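Long-range contact in anaerobically-induced outer membrane porin OprE (Pseudomonas aeruginosa, PDB 4FRX), which probably works as a porin, a beta-barrel channel that lets small solutes cross the bacterial outer membrane: residues A[223-228]-A[244-249]. Residues are numbered along the deposited sequence; the frame is centred on the assembly and turned at random.
Sequences QHFLGL and RAFDSS. With C8E ((hydroxyethyloxy)tri(ethyloxy)octane), chain F.
His224 and Asp247 form a hydrogen-bonded antiparallel pair, His224 N donating to Asp247 O at 2.9 Å and Asp247 N returning a bond to His224 O. Two residues on, Leu226 and Ala245 repeat the pattern, and Ala245 N reaches Leu226 O at 3.0 Å. These segments belong to the two arms of one beta hairpin in the wall of the OprD-family outer-membrane barrel; their axes run antiparallel at 172°. Between the ladder's rungs, alpha hydrogens of Gln223, Phe225 and Phe246 lean on carbonyl oxygens of the partner strand.

The wall's two faces differ. His224, Leu226, Ala245 and Asp247 line the side where bound detergent lies, consistent with the outer surface of the barrel; the octyl tail passes Leu226 CB, with C5 of the detergent 3.9 Å from it. Here His224 ND1 bonds to Tyr212 OH on the neighbouring strand 208-217.

Gln223, Phe225, Phe246 and Ser248 occupy the other face, where they are buried, consistent with loops folded into the barrel. Gln223 stands out from the sheet in an extended chain, CG anti to the backbone N (chi1 176°), and sends NE2 to Ser248 OG at 2.9 Å in a nearly straight bond lying in the amide plane. NE2 also bonds to Pro311 O, so two acceptors fix the rotation of the amide, which passes the CD1 side of the Phe246 ring with its plane 61° from that ring. Farther along, Arg244 NE is salt-bridged to Asp242 and its guanidinium lies in cation-pi contact with Tyr324, while Arg244 CB touches the edge of the Phe225 ring. The two phenylalanine rings meet obliquely: Phe225 CD1 sits over one face of Phe246, near its rim, 3.3 Å from CZ.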
loop_
_atom_site.group_PDB
_atom_site.type_symbol
_atom_site.label_atom_id
_atom_site.label_comp_id
_atom_site.label_asym_id
_atom_site.label_seq_id
_atom_site.Cartn_x
_atom_site.Cartn_y
_atom_site.Cartn_z
ATOM N N GLN A 223 2.993 5.091 -15.946
ATOM C CA GLN A 223 2.652 6.050 -14.927
ATOM C C GLN A 223 3.896 6.775 -14.480
ATOM O O GLN A 223 4.891 6.136 -14.160
ATOM C CB GLN A 223 2.019 5.320 -13.757
ATOM C CG GLN A 223 1.689 6.191 -12.567
ATOM C CD GLN A 223 0.880 5.417 -11.562
ATOM O OE1 GLN A 223 1.424 4.756 -10.677
ATOM N NE2 GLN A 223 -0.428 5.463 -11.714
ATOM N N HIS A 224 3.847 8.103 -14.517
ATOM C CA HIS A 224 4.908 8.945 -13.974
ATOM C C HIS A 224 4.417 9.645 -12.715
ATOM O O HIS A 224 3.251 10.022 -12.628
ATOM C CB HIS A 224 5.316 10.005 -14.988
ATOM C CG HIS A 224 5.830 9.443 -16.270
ATOM N ND1 HIS A 224 7.172 9.252 -16.508
ATOM C CD2 HIS A 224 5.187 9.041 -17.393
ATOM C CE1 HIS A 224 7.335 8.748 -17.720
ATOM N NE2 HIS A 224 6.148 8.613 -18.279
ATOM N N PHE A 225 5.314 9.813 -11.745
ATOM C CA PHE A 225 4.999 10.460 -10.484
ATOM C C PHE A 225 6.090 11.476 -10.155
ATOM O O PHE A 225 7.269 11.172 -10.279
ATOM C CB PHE A 225 4.983 9.412 -9.372
ATOM C CG PHE A 225 4.981 9.985 -7.981
ATOM C CD1 PHE A 225 3.809 10.447 -7.411
ATOM C CD2 PHE A 225 6.154 10.033 -7.222
ATOM C CE1 PHE A 225 3.796 10.955 -6.111
ATOM C CE2 PHE A 225 6.153 10.549 -5.936
ATOM C CZ PHE A 225 4.967 11.004 -5.369
ATOM N N LEU A 226 5.689 12.665 -9.724
ATOM C CA LEU A 226 6.591 13.627 -9.098
ATOM C C LEU A 226 6.083 13.887 -7.685
ATOM O O LEU A 226 4.870 13.882 -7.452
ATOM C CB LEU A 226 6.631 14.942 -9.891
ATOM C CG LEU A 226 7.266 14.852 -11.280
ATOM C CD1 LEU A 226 6.929 16.099 -12.110
ATOM C CD2 LEU A 226 8.773 14.637 -11.190
ATOM N N GLY A 227 7.004 14.105 -6.747
ATOM C CA GLY A 227 6.633 14.338 -5.366
ATOM C C GLY A 227 7.549 15.349 -4.685
ATOM O O GLY A 227 8.699 15.527 -5.067
ATOM N N LEU A 228 7.037 16.002 -3.654
ATOM C CA LEU A 228 7.857 16.903 -2.866
ATOM C C LEU A 228 7.392 16.765 -1.440
ATOM O O LEU A 228 6.197 16.696 -1.188
ATOM C CB LEU A 228 7.684 18.341 -3.372
ATOM C CG LEU A 228 8.219 19.555 -2.605
ATOM C CD1 LEU A 228 8.480 20.678 -3.593
ATOM C CD2 LEU A 228 7.262 20.038 -1.524
ATOM N N ARG A 244 1.997 15.847 -4.664
ATOM C CA ARG A 244 2.069 14.667 -5.518
ATOM C C ARG A 244 1.381 14.954 -6.846
ATOM O O ARG A 244 0.361 15.645 -6.896
ATOM C CB ARG A 244 1.404 13.457 -4.851
ATOM C CG ARG A 244 1.876 13.171 -3.438
ATOM C CD ARG A 244 1.233 11.925 -2.859
ATOM N NE ARG A 244 1.556 11.780 -1.442
ATOM C CZ ARG A 244 1.150 10.770 -0.681
ATOM N NH1 ARG A 244 0.398 9.814 -1.205
ATOM N NH2 ARG A 244 1.484 10.729 0.603
ATOM N N ALA A 245 1.963 14.422 -7.911
ATOM C CA ALA A 245 1.446 14.577 -9.257
ATOM C C ALA A 245 1.684 13.248 -9.961
ATOM O O ALA A 245 2.817 12.782 -9.995
ATOM C CB ALA A 245 2.207 15.678 -9.966
ATOM N N PHE A 246 0.629 12.635 -10.496
ATOM C CA PHE A 246 0.746 11.388 -11.262
ATOM C C PHE A 246 0.203 11.616 -12.667
ATOM O O PHE A 246 -0.856 12.212 -12.827
ATOM C CB PHE A 246 -0.124 10.277 -10.664
ATOM C CG PHE A 246 0.414 9.627 -9.411
ATOM C CD1 PHE A 246 1.240 8.509 -9.488
ATOM C CD2 PHE A 246 -0.004 10.053 -8.161
ATOM C CE1 PHE A 246 1.689 7.865 -8.332
ATOM C CE2 PHE A 246 0.443 9.418 -7.004
ATOM C CZ PHE A 246 1.285 8.312 -7.098
ATOM N N ASP A 247 0.890 11.128 -13.693
ATOM C CA ASP A 247 0.278 11.090 -15.019
ATOM C C ASP A 247 0.228 9.626 -15.432
ATOM O O ASP A 247 1.264 8.975 -15.510
ATOM C CB ASP A 247 1.108 11.853 -16.035
ATOM C CG ASP A 247 0.483 11.838 -17.413
ATOM O OD1 ASP A 247 -0.445 12.629 -17.638
ATOM O OD2 ASP A 247 0.898 11.015 -18.257
ATOM N N SER A 248 -0.969 9.112 -15.698
ATOM C CA SER A 248 -1.122 7.708 -16.076
ATOM C C SER A 248 -1.744 7.618 -17.467
ATOM O O SER A 248 -2.776 8.242 -17.740
ATOM C CB SER A 248 -2.026 6.987 -15.097
ATOM O OG SER A 248 -1.573 7.093 -13.758
ATOM N N SER A 249 -1.124 6.846 -18.347
ATOM C CA SER A 249 -1.642 6.705 -19.703
ATOM C C SER A 249 -1.565 5.261 -20.146
ATOM O O SER A 249 -0.951 4.439 -19.464
ATOM C CB SER A 249 -0.858 7.599 -20.668
ATOM O OG SER A 249 0.518 7.278 -20.648
HETATM C C3 C8E F . 11.000 17.319 -9.015
HETATM C C4 C8E F . 10.082 18.191 -8.154
HETATM C C5 C8E F . 8.741 17.517 -7.881
HETATM C C6 C8E F . 7.549 18.444 -8.093
HETATM C C7 C8E F . 6.637 18.520 -6.872
HETATM C C8 C8E F . 5.407 17.620 -6.984
HETATM O O9 C8E F . 4.269 18.372 -7.362
HETATM O O18 C8E F . 1.315 22.594 -14.557
HETATM C C19 C8E F . 0.488 23.401 -15.359
HETATM C C20 C8E F . -0.891 23.067 -14.850
HETATM O O21 C8E F . -1.453 24.254 -14.359
#